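Virulence factor (Pectobacterium carotovorum, PDB 2W3Y) acts as an S-palmitoylated virulence factor of a Drosophila pathogen and binds to lipid vesicles. Local coordinates at residues Y13-H18 and L247-G252; Q45-N50 and S260-I265; L116-K121 and V215-G220. One frame throughout, in Å; residues are numbered along the deposited sequence.

In the fold
From the N terminus, helix 9-18 supplies the first half of interaction 1, and strand 40-49 supplies the first half of interaction 2. Next come helices 57-81 and 91-105 and then strand 109-121, which opens interaction 3. Strand 214-228 closes interaction 3 as an antiparallel pair nested inside the other two loops. Helix 237-250 then returns to the N-terminal helix and closes interaction 1, and strand 262-266 pairs with strand 40-49 to close interaction 2, so these two loops cross. Interactions 2 and 3 belong to the same mixed sheet, their centres about 22 Å apart, whereas interactions 1 and 3 lie on opposite sides of the chain's centre.

Interaction 1: Y13-H18 and L247-G252; sequences YFQNIH and LDKYEG
Aromatic contacts centre on Tyr-250, whose ring lies against the backbone and first side-chain carbon of Phe-14. Phe-14 CB sits almost exactly over the ring centre, 3.6 Å from the centroid of Tyr-250, a CH-pi contact only 9° off the ring normal. With CG anti to its own carbonyl carbon (chi1 -83°), the Phe-14 ring turns its edge toward the same tyrosine ring, the planes 52° apart. His-18 adds a rim-to-rim neighbour, its ND1 3.7 Å from Tyr-250 CD1. The opposite face of the tyrosine is covered by Lys-249 CG, so the ring is held between two aliphatic groups. This aromatic cluster joins the N-terminal helix 9-18 to the end of helix 237-250, and Phe-246 and Phe-30 enlarge it, while Phe-14 also packs on helices 57-81 and 91-105. Polar contacts gather at the outer side. The extended Lys-249 chain meets the bent Gln-15 at about a right angle; the 2.5 Å between Lys-249 NZ and Gln-15 OE1 is shorter than a normal N-H...O bond, so its exact length is doubtful. Asp-11 takes both a salt bridge from Lys-249 NZ and a hydrogen bond from Tyr-250 OH, which lies 3.4 Å from Gln-15 CB.

Interaction 2: Q45-N50 and S260-I265; sequences QTYQFN and SYFDDI
Thr-46 O receives the backbone N-H of Asp-264 at 3.2 Å, and also a CA-H...O contact from Asp-263 CA at 3.2 Å. Both contacts belong to a parallel beta ladder between strands 40-49 and 262-266 of the mixed sheet, whose segments 45-49 and 262-265 run 4° apart; on its other side strand 40-49 bonds to strand 166-179. Two further links complete the ladder here: Thr-46 N to Phe-262 O, and Gln-48 N to Asp-264 O at 3.0 Å. On the face of Gln-45, Tyr-47 and Phe-262, the glutamine bends at chi2 (-90°) and lays its amide beside Phe-262 CB, the amide and ring planes 24° apart. Its OE1 accepts the Tyr-47 hydroxyl, Gln-45 OE1 to Tyr-47 OH 2.6 Å, in the carbonyl plane and on a lone pair, which helps to set the turn of the amide. Tyr-47 and Phe-262 meet edge against edge. On the other face, Glu-68 of helix 57-81 accepts hydrogen bonds from both Thr-46 OG1 and Tyr-261 OH, while Arg-64 pairs with Asp-263 and donates to Gln-48 OE1. Gln-48 runs alongside Ile-265, with Gln-48 OE1 3.5 Å from Ile-265 CG1. At the far end of this amide, Gln-48 NE2 donates to Asn-50 O at 3.0 Å.

Interaction 3: L116-K121 and V215-G220; sequences LNTTVK and VNLEFG. With PLM (palmitic acid), chain C.
Phe-219 holds its CG anti to the carbonyl carbon (chi1 -66°), which carries the ring onto the palmitic acid, while across the strands Leu-116 swings CG anti to its backbone N (chi1 -178°) and brings CD2 toward the same acyl chain. Palmitic acid C9 lies over the centre of the Phe-219 ring, 3.7 Å from CE2 of that residue, and Leu-116 CD2 comes within 4.1 Å of palmitic acid atom CA. The two residues form a hydrogen-bonded pair of an antiparallel ladder; Thr-118 with Leu-217 and Val-120 with Val-215 are the further hydrogen-bonded pairs, with the non-hydrogen-bonded pairs Asn-117/Glu-218 and Thr-119/Asn-216 between. Six backbone hydrogen bonds join the strands, from 2.7 Å between Val-215 N and Val-120 O to 3.2 Å between Val-120 N and Val-215 O. The apolar face continues away from Leu-116 and Phe-219: Leu-217 CD1 touches Thr-118 CG2 at 3.8 Å and Val-120 CG2 at 4.0 Å, the threonine lying alongside the leucine and the valine crossing it at about a right angle. The other face is polar and solvent-exposed, with Asn-117, Glu-218, Thr-119 and Asn-216; there Thr-119 OG1 makes a weak hydrogen bond to Asn-216 OD1. Phe-219 and Leu-116 meet the lipid, consistent with lining an acyl-chain site. Phe-198 of strand 185-198 meets Phe-219 edge-to-face, Ile-205 packs on Leu-217 and Phe-219, and helix 125-134 lies against Val-120, Val-215 and Leu-217 through Ser-128 and Val-125.

Interaction 1: Y13-H18 and L247-G252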
loop_
_atom_site.group_PDB
_atom_site.type_symbol
_atom_site.label_atom_id
_atom_site.label_comp_id
_atom_site.label_asym_id
_atom_site.label_seq_id
_atom_site.Cartn_x
_atom_site.Cartn_y
_atom_site.Cartn_z
ATOM N N TYR A 13 -19.078 2.063 -12.039
ATOM C CA TYR A 13 -18.883 1.201 -10.870
ATOM C C TYR A 13 -18.821 2.037 -9.589
ATOM O O TYR A 13 -19.498 1.746 -8.591
ATOM C CB TYR A 13 -17.611 0.343 -11.035
ATOM C CG TYR A 13 -17.364 -0.566 -9.850
ATOM C CD1 TYR A 13 -18.045 -1.782 -9.727
ATOM C CD2 TYR A 13 -16.465 -0.196 -8.836
ATOM C CE1 TYR A 13 -17.845 -2.614 -8.626
ATOM C CE2 TYR A 13 -16.251 -1.022 -7.741
ATOM C CZ TYR A 13 -16.941 -2.227 -7.645
ATOM O OH TYR A 13 -16.733 -3.044 -6.560
ATOM N N PHE A 14 -18.017 3.092 -9.645
ATOM C CA PHE A 14 -17.836 4.002 -8.521
ATOM C C PHE A 14 -19.048 4.904 -8.284
ATOM O O PHE A 14 -19.395 5.174 -7.129
ATOM C CB PHE A 14 -16.541 4.802 -8.700
ATOM C CG PHE A 14 -15.313 4.055 -8.244
ATOM C CD1 PHE A 14 -14.789 3.004 -9.002
ATOM C CD2 PHE A 14 -14.692 4.387 -7.036
ATOM C CE1 PHE A 14 -13.664 2.280 -8.561
ATOM C CE2 PHE A 14 -13.565 3.689 -6.598
ATOM C CZ PHE A 14 -13.045 2.634 -7.359
ATOM N N GLN A 15 -19.710 5.336 -9.366
ATOM C CA GLN A 15 -20.953 6.118 -9.253
ATOM C C GLN A 15 -21.995 5.342 -8.451
ATOM O O GLN A 15 -22.683 5.905 -7.600
ATOM C CB GLN A 15 -21.505 6.534 -10.643
ATOM C CG GLN A 15 -22.710 7.504 -10.608
ATOM C CD GLN A 15 -22.323 9.003 -10.540
ATOM O OE1 GLN A 15 -21.796 9.561 -11.493
ATOM N NE2 GLN A 15 -22.615 9.642 -9.423
ATOM N N ASN A 16 -22.081 4.039 -8.703
ATOM C CA ASN A 16 -23.044 3.190 -8.018
ATOM C C ASN A 16 -22.723 2.996 -6.536
ATOM O O ASN A 16 -23.629 3.014 -5.693
ATOM C CB ASN A 16 -23.159 1.837 -8.720
ATOM C CG ASN A 16 -24.133 0.911 -8.031
ATOM O OD1 ASN A 16 -23.747 -0.147 -7.530
ATOM N ND2 ASN A 16 -25.403 1.319 -7.969
ATOM N N ILE A 17 -21.440 2.815 -6.219
ATOM C CA ILE A 17 -21.015 2.670 -4.827
ATOM C C ILE A 17 -21.442 3.879 -3.995
ATOM O O ILE A 17 -22.024 3.723 -2.917
ATOM C CB ILE A 17 -19.487 2.389 -4.719
ATOM C CG1 ILE A 17 -19.195 0.941 -5.132
ATOM C CG2 ILE A 17 -18.960 2.647 -3.296
ATOM C CD1 ILE A 17 -17.718 0.637 -5.337
ATOM N N HIS A 18 -21.207 5.076 -4.522
ATOM C CA HIS A 18 -21.384 6.294 -3.737
ATOM C C HIS A 18 -22.806 6.907 -3.743
ATOM O O HIS A 18 -23.070 7.870 -3.026
ATOM C CB HIS A 18 -20.291 7.317 -4.099
ATOM C CG HIS A 18 -18.936 6.971 -3.543
ATOM N ND1 HIS A 18 -17.828 6.758 -4.339
ATOM C CD2 HIS A 18 -18.516 6.797 -2.265
ATOM C CE1 HIS A 18 -16.787 6.465 -3.576
ATOM N NE2 HIS A 18 -17.176 6.488 -2.315
ATOM N N LEU A 247 -10.197 10.883 -10.521
ATOM C CA LEU A 247 -9.617 11.174 -9.204
ATOM C C LEU A 247 -10.309 12.352 -8.486
ATOM O O LEU A 247 -10.575 12.284 -7.284
ATOM C CB LEU A 247 -8.101 11.387 -9.308
ATOM C CG LEU A 247 -7.214 10.183 -9.667
ATOM C CD1 LEU A 247 -5.771 10.577 -9.536
ATOM C CD2 LEU A 247 -7.503 8.946 -8.795
ATOM N N ASP A 248 -10.633 13.405 -9.239
ATOM C CA ASP A 248 -11.385 14.549 -8.716
ATOM C C ASP A 248 -12.805 14.193 -8.246
ATOM O O ASP A 248 -13.261 14.671 -7.210
ATOM C CB ASP A 248 -11.403 15.697 -9.752
ATOM C CG ASP A 248 -10.113 16.506 -9.751
ATOM O OD1 ASP A 248 -9.327 16.379 -8.778
ATOM O OD2 ASP A 248 -9.880 17.286 -10.709
ATOM N N LYS A 249 -13.483 13.323 -8.989
ATOM C CA LYS A 249 -14.861 12.950 -8.678
ATOM C C LYS A 249 -15.021 12.049 -7.430
ATOM O O LYS A 249 -15.991 12.175 -6.671
ATOM C CB LYS A 249 -15.501 12.286 -9.910
ATOM C CG LYS A 249 -17.019 12.126 -9.830
ATOM C CD LYS A 249 -17.617 11.657 -11.164
ATOM C CE LYS A 249 -19.050 11.158 -11.000
ATOM N NZ LYS A 249 -19.542 10.436 -12.233
ATOM N N TYR A 250 -14.067 11.147 -7.222
ATOM C CA TYR A 250 -14.220 10.110 -6.209
ATOM C C TYR A 250 -13.210 10.231 -5.072
ATOM O O TYR A 250 -13.023 9.284 -4.293
ATOM C CB TYR A 250 -14.171 8.737 -6.877
ATOM C CG TYR A 250 -15.314 8.531 -7.870
ATOM C CD1 TYR A 250 -16.632 8.433 -7.421
ATOM C CD2 TYR A 250 -15.075 8.453 -9.241
ATOM C CE1 TYR A 250 -17.690 8.255 -8.308
ATOM C CE2 TYR A 250 -16.134 8.273 -10.149
ATOM C CZ TYR A 250 -17.433 8.179 -9.669
ATOM O OH TYR A 250 -18.492 7.999 -10.526
ATOM N N GLU A 251 -12.601 11.415 -4.973
ATOM C CA GLU A 251 -11.537 11.727 -4.001
ATOM C C GLU A 251 -11.847 11.301 -2.562
ATOM O O GLU A 251 -12.869 11.669 -2.012
ATOM C CB GLU A 251 -11.214 13.232 -4.023
ATOM C CG GLU A 251 -9.973 13.594 -3.193
ATOM C CD GLU A 251 -9.635 15.079 -3.206
ATOM O OE1 GLU A 251 -9.009 15.537 -2.216
ATOM O OE2 GLU A 251 -9.988 15.781 -4.193
ATOM N N GLY A 252 -10.948 10.530 -1.960
ATOM C CA GLY A 252 -11.052 10.212 -0.540
ATOM C C GLY A 252 -10.259 11.215 0.289
ATOM O O GLY A 252 -9.423 11.935 -0.241
#

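Interaction 2: Q45-N50 and S260-I265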
loop_
_atom_site.group_PDB
_atom_site.type_symbol
_atom_site.label_atom_id
_atom_site.label_comp_id
_atom_site.label_asym_id
_atom_site.label_seq_id
_atom_site.Cartn_x
_atom_site.Cartn_y
_atom_site.Cartn_z
ATOM N N GLN A 45 0.731 3.351 3.152
ATOM C CA GLN A 45 2.174 3.601 2.980
ATOM C C GLN A 45 2.565 4.099 1.577
ATOM O O GLN A 45 1.897 3.797 0.587
ATOM C CB GLN A 45 2.992 2.331 3.288
ATOM C CG GLN A 45 2.563 1.587 4.546
ATOM C CD GLN A 45 3.299 2.061 5.780
ATOM O OE1 GLN A 45 4.469 1.730 5.962
ATOM N NE2 GLN A 45 2.628 2.848 6.625
ATOM N N THR A 46 3.651 4.869 1.507
ATOM C CA THR A 46 4.254 5.282 0.230
ATOM C C THR A 46 5.757 5.043 0.300
ATOM O O THR A 46 6.473 5.693 1.081
ATOM C CB THR A 46 3.997 6.777 -0.088
ATOM O OG1 THR A 46 2.598 7.051 -0.021
ATOM C CG2 THR A 46 4.482 7.127 -1.509
ATOM N N TYR A 47 6.238 4.082 -0.487
ATOM C CA TYR A 47 7.656 3.761 -0.472
ATOM C C TYR A 47 8.305 4.219 -1.757
ATOM O O TYR A 47 7.891 3.831 -2.850
ATOM C CB TYR A 47 7.903 2.265 -0.312
ATOM C CG TYR A 47 7.296 1.651 0.931
ATOM C CD1 TYR A 47 7.290 2.341 2.149
ATOM C CD2 TYR A 47 6.737 0.369 0.893
ATOM C CE1 TYR A 47 6.720 1.783 3.301
ATOM C CE2 TYR A 47 6.176 -0.206 2.048
ATOM C CZ TYR A 47 6.180 0.509 3.246
ATOM O OH TYR A 47 5.639 -0.038 4.395
ATOM N N GLN A 48 9.332 5.035 -1.624
ATOM C CA GLN A 48 10.168 5.346 -2.773
ATOM C C GLN A 48 11.524 4.699 -2.600
ATOM O O GLN A 48 12.171 4.879 -1.571
ATOM C CB GLN A 48 10.299 6.854 -2.975
ATOM C CG GLN A 48 11.121 7.176 -4.221
ATOM C CD GLN A 48 11.277 8.662 -4.471
ATOM O OE1 GLN A 48 10.411 9.464 -4.109
ATOM N NE2 GLN A 48 12.393 9.038 -5.092
ATOM N N PHE A 49 11.951 3.942 -3.605
ATOM C CA PHE A 49 13.228 3.255 -3.549
ATOM C C PHE A 49 14.254 4.004 -4.377
ATOM O O PHE A 49 14.202 3.975 -5.601
ATOM C CB PHE A 49 13.099 1.791 -4.007
ATOM C CG PHE A 49 12.119 1.001 -3.199
ATOM C CD1 PHE A 49 12.296 0.841 -1.819
ATOM C CD2 PHE A 49 10.992 0.444 -3.807
ATOM C CE1 PHE A 49 11.371 0.104 -1.051
ATOM C CE2 PHE A 49 10.068 -0.285 -3.056
ATOM C CZ PHE A 49 10.254 -0.454 -1.683
ATOM N N ASN A 50 15.155 4.691 -3.669
ATOM C CA ASN A 50 16.226 5.530 -4.240
ATOM C C ASN A 50 15.745 6.887 -4.725
ATOM O O ASN A 50 14.650 7.011 -5.247
ATOM C CB ASN A 50 16.984 4.801 -5.361
ATOM C CG ASN A 50 17.634 3.519 -4.889
ATOM O OD1 ASN A 50 18.244 3.480 -3.823
ATOM N ND2 ASN A 50 17.515 2.460 -5.692
ATOM N N SER A 260 -2.025 5.441 10.694
ATOM C CA SER A 260 -1.168 4.363 10.174
ATOM C C SER A 260 -0.255 4.748 8.994
ATOM O O SER A 260 0.334 3.870 8.361
ATOM C CB SER A 260 -2.030 3.164 9.742
ATOM O OG SER A 260 -2.832 3.498 8.604
ATOM N N TYR A 261 -0.147 6.034 8.683
ATOM C CA TYR A 261 0.577 6.468 7.476
ATOM C C TYR A 261 2.073 6.646 7.696
ATOM O O TYR A 261 2.489 7.157 8.728
ATOM C CB TYR A 261 -0.004 7.787 6.945
ATOM C CG TYR A 261 0.741 8.371 5.754
ATOM C CD1 TYR A 261 0.527 7.888 4.463
ATOM C CD2 TYR A 261 1.654 9.426 5.927
ATOM C CE1 TYR A 261 1.214 8.444 3.352
ATOM C CE2 TYR A 261 2.335 9.974 4.843
ATOM C CZ TYR A 261 2.111 9.488 3.567
ATOM O OH TYR A 261 2.790 10.054 2.516
ATOM N N PHE A 262 2.860 6.224 6.708
ATOM C CA PHE A 262 4.299 6.473 6.656
ATOM C C PHE A 262 4.717 6.618 5.196
ATOM O O PHE A 262 4.194 5.925 4.324
ATOM C CB PHE A 262 5.072 5.313 7.295
ATOM C CG PHE A 262 6.585 5.480 7.270
ATOM C CD1 PHE A 262 7.228 6.289 8.210
ATOM C CD2 PHE A 262 7.357 4.818 6.314
ATOM C CE1 PHE A 262 8.634 6.442 8.190
ATOM C CE2 PHE A 262 8.764 4.956 6.290
ATOM C CZ PHE A 262 9.396 5.776 7.222
ATOM N N ASP A 263 5.658 7.518 4.939
ATOM C CA ASP A 263 6.323 7.590 3.645
ATOM C C ASP A 263 7.812 7.767 3.860
ATOM O O ASP A 263 8.237 8.300 4.884
ATOM C CB ASP A 263 5.789 8.748 2.805
ATOM C CG ASP A 263 6.236 10.100 3.342
ATOM O OD1 ASP A 263 5.680 10.522 4.374
ATOM O OD2 ASP A 263 7.145 10.726 2.742
ATOM N N ASP A 264 8.613 7.324 2.890
ATOM C CA ASP A 264 10.046 7.549 2.938
ATOM C C ASP A 264 10.652 7.384 1.554
ATOM O O ASP A 264 10.048 6.765 0.660
ATOM C CB ASP A 264 10.711 6.583 3.935
ATOM C CG ASP A 264 12.001 7.155 4.558
ATOM O OD1 ASP A 264 12.369 8.331 4.267
ATOM O OD2 ASP A 264 12.649 6.414 5.339
ATOM N N ILE A 265 11.814 8.005 1.368
ATOM C CA ILE A 265 12.711 7.674 0.269
ATOM C C ILE A 265 13.814 6.820 0.858
ATOM O O ILE A 265 14.651 7.295 1.646
ATOM C CB ILE A 265 13.285 8.940 -0.463
ATOM C CG1 ILE A 265 12.138 9.764 -1.059
ATOM C CG2 ILE A 265 14.281 8.532 -1.554
ATOM C CD1 ILE A 265 12.507 11.189 -1.469
#

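Interaction 3: L116-K121 and V215-G220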
loop_
_atom_site.group_PDB
_atom_site.type_symbol
_atom_site.label_atom_id
_atom_site.label_comp_id
_atom_site.label_asym_id
_atom_site.label_seq_id
_atom_site.Cartn_x
_atom_site.Cartn_y
_atom_site.Cartn_z
ATOM N N LEU A 116 5.204 -15.029 3.239
ATOM C CA LEU A 116 6.355 -14.627 4.035
ATOM C C LEU A 116 6.607 -15.719 5.078
ATOM O O LEU A 116 5.894 -15.808 6.085
ATOM C CB LEU A 116 6.133 -13.249 4.686
ATOM C CG LEU A 116 7.250 -12.624 5.543
ATOM C CD1 LEU A 116 8.625 -12.761 4.881
ATOM C CD2 LEU A 116 6.947 -11.153 5.835
ATOM N N ASN A 117 7.586 -16.575 4.798
ATOM C CA ASN A 117 7.967 -17.674 5.679
ATOM C C ASN A 117 9.446 -17.569 5.974
ATOM O O ASN A 117 10.271 -18.081 5.210
ATOM C CB ASN A 117 7.688 -19.032 5.028
ATOM C CG ASN A 117 6.226 -19.256 4.735
ATOM O OD1 ASN A 117 5.371 -19.075 5.603
ATOM N ND2 ASN A 117 5.925 -19.661 3.504
ATOM N N THR A 118 9.776 -16.906 7.077
ATOM C CA THR A 118 11.155 -16.613 7.429
ATOM C C THR A 118 11.277 -16.488 8.951
ATOM O O THR A 118 10.295 -16.221 9.647
ATOM C CB THR A 118 11.633 -15.317 6.729
ATOM O OG1 THR A 118 13.065 -15.253 6.724
ATOM C CG2 THR A 118 11.057 -14.065 7.402
ATOM N N THR A 119 12.483 -16.705 9.462
ATOM C CA THR A 119 12.771 -16.527 10.880
ATOM C C THR A 119 13.931 -15.542 10.998
ATOM O O THR A 119 15.021 -15.788 10.479
ATOM C CB THR A 119 13.092 -17.873 11.586
ATOM O OG1 THR A 119 11.966 -18.758 11.478
ATOM C CG2 THR A 119 13.380 -17.643 13.058
ATOM N N VAL A 120 13.663 -14.418 11.659
ATOM C CA VAL A 120 14.605 -13.304 11.809
ATOM C C VAL A 120 14.537 -12.773 13.249
ATOM O O VAL A 120 13.599 -13.101 13.983
ATOM C CB VAL A 120 14.269 -12.141 10.826
ATOM C CG1 VAL A 120 14.539 -12.539 9.364
ATOM C CG2 VAL A 120 12.819 -11.660 11.004
ATOM N N LYS A 121 15.521 -11.963 13.648
ATOM C CA LYS A 121 15.454 -11.218 14.915
ATOM C C LYS A 121 14.368 -10.152 14.813
ATOM O O LYS A 121 14.106 -9.622 13.728
ATOM C CB LYS A 121 16.769 -10.498 15.242
ATOM C CG LYS A 121 18.054 -11.291 15.006
ATOM C CD LYS A 121 19.266 -10.424 15.372
ATOM C CE LYS A 121 20.514 -10.816 14.581
ATOM N NZ LYS A 121 21.133 -12.068 15.098
ATOM N N VAL A 215 12.189 -14.394 15.842
ATOM C CA VAL A 215 10.733 -14.482 15.680
ATOM C C VAL A 215 10.373 -15.193 14.369
ATOM O O VAL A 215 11.000 -14.957 13.328
ATOM C CB VAL A 215 10.000 -13.093 15.808
ATOM C CG1 VAL A 215 10.578 -12.247 16.946
ATOM C CG2 VAL A 215 10.030 -12.306 14.510
ATOM N N ASN A 216 9.373 -16.069 14.424
ATOM C CA ASN A 216 8.908 -16.774 13.236
ATOM C C ASN A 216 7.831 -15.962 12.531
ATOM O O ASN A 216 6.777 -15.681 13.096
ATOM C CB ASN A 216 8.399 -18.188 13.576
ATOM C CG ASN A 216 7.993 -18.994 12.332
ATOM O OD1 ASN A 216 8.765 -19.128 11.375
ATOM N ND2 ASN A 216 6.770 -19.541 12.350
ATOM N N LEU A 217 8.126 -15.556 11.302
ATOM C CA LEU A 217 7.140 -14.887 10.462
ATOM C C LEU A 217 6.586 -15.904 9.484
ATOM O O LEU A 217 7.295 -16.339 8.564
ATOM C CB LEU A 217 7.772 -13.714 9.706
ATOM C CG LEU A 217 8.529 -12.633 10.479
ATOM C CD1 LEU A 217 9.062 -11.583 9.495
ATOM C CD2 LEU A 217 7.644 -11.988 11.556
ATOM N N GLU A 218 5.336 -16.299 9.695
ATOM C CA GLU A 218 4.633 -17.206 8.781
ATOM C C GLU A 218 3.266 -16.619 8.443
ATOM O O GLU A 218 2.313 -16.760 9.215
ATOM C CB GLU A 218 4.505 -18.634 9.366
ATOM C CG GLU A 218 3.967 -19.656 8.336
ATOM C CD GLU A 218 3.611 -21.024 8.926
ATOM O OE1 GLU A 218 2.829 -21.102 9.905
ATOM O OE2 GLU A 218 4.092 -22.036 8.376
ATOM N N PHE A 219 3.189 -15.917 7.312
ATOM C CA PHE A 219 1.955 -15.230 6.913
ATOM C C PHE A 219 1.609 -15.555 5.480
ATOM O O PHE A 219 2.459 -15.485 4.592
ATOM C CB PHE A 219 2.073 -13.706 7.063
ATOM C CG PHE A 219 2.213 -13.235 8.476
ATOM C CD1 PHE A 219 1.091 -12.852 9.207
ATOM C CD2 PHE A 219 3.475 -13.148 9.074
ATOM C CE1 PHE A 219 1.218 -12.400 10.523
ATOM C CE2 PHE A 219 3.622 -12.703 10.383
ATOM C CZ PHE A 219 2.483 -12.322 11.117
ATOM N N GLY A 220 0.351 -15.918 5.264
ATOM C CA GLY A 220 -0.181 -16.061 3.925
ATOM C C GLY A 220 -0.759 -14.717 3.538
ATOM O O GLY A 220 -1.645 -14.198 4.211
HETATM C C1 PLM C . 7.257 -3.998 15.621
HETATM O O2 PLM C . 7.295 -4.023 16.880
HETATM C C2 PLM C . 6.355 -4.963 14.861
HETATM C C3 PLM C . 5.154 -4.289 14.203
HETATM C C4 PLM C . 4.236 -5.274 13.476
HETATM C C5 PLM C . 4.790 -5.716 12.122
HETATM C C6 PLM C . 4.253 -7.078 11.682
HETATM C C7 PLM C . 4.467 -7.301 10.186
HETATM C C8 PLM C . 4.589 -8.780 9.805
HETATM C C9 PLM C . 3.330 -9.221 9.060
HETATM C CA PLM C . 3.556 -9.544 7.587
HETATM C CB PLM C . 2.847 -8.546 6.679
HETATM C CC PLM C . 3.533 -8.488 5.323
HETATM C CD PLM C . 3.641 -7.063 4.798
HETATM C CE PLM C . 2.923 -6.947 3.462
HETATM C CF PLM C . 3.368 -5.713 2.690
#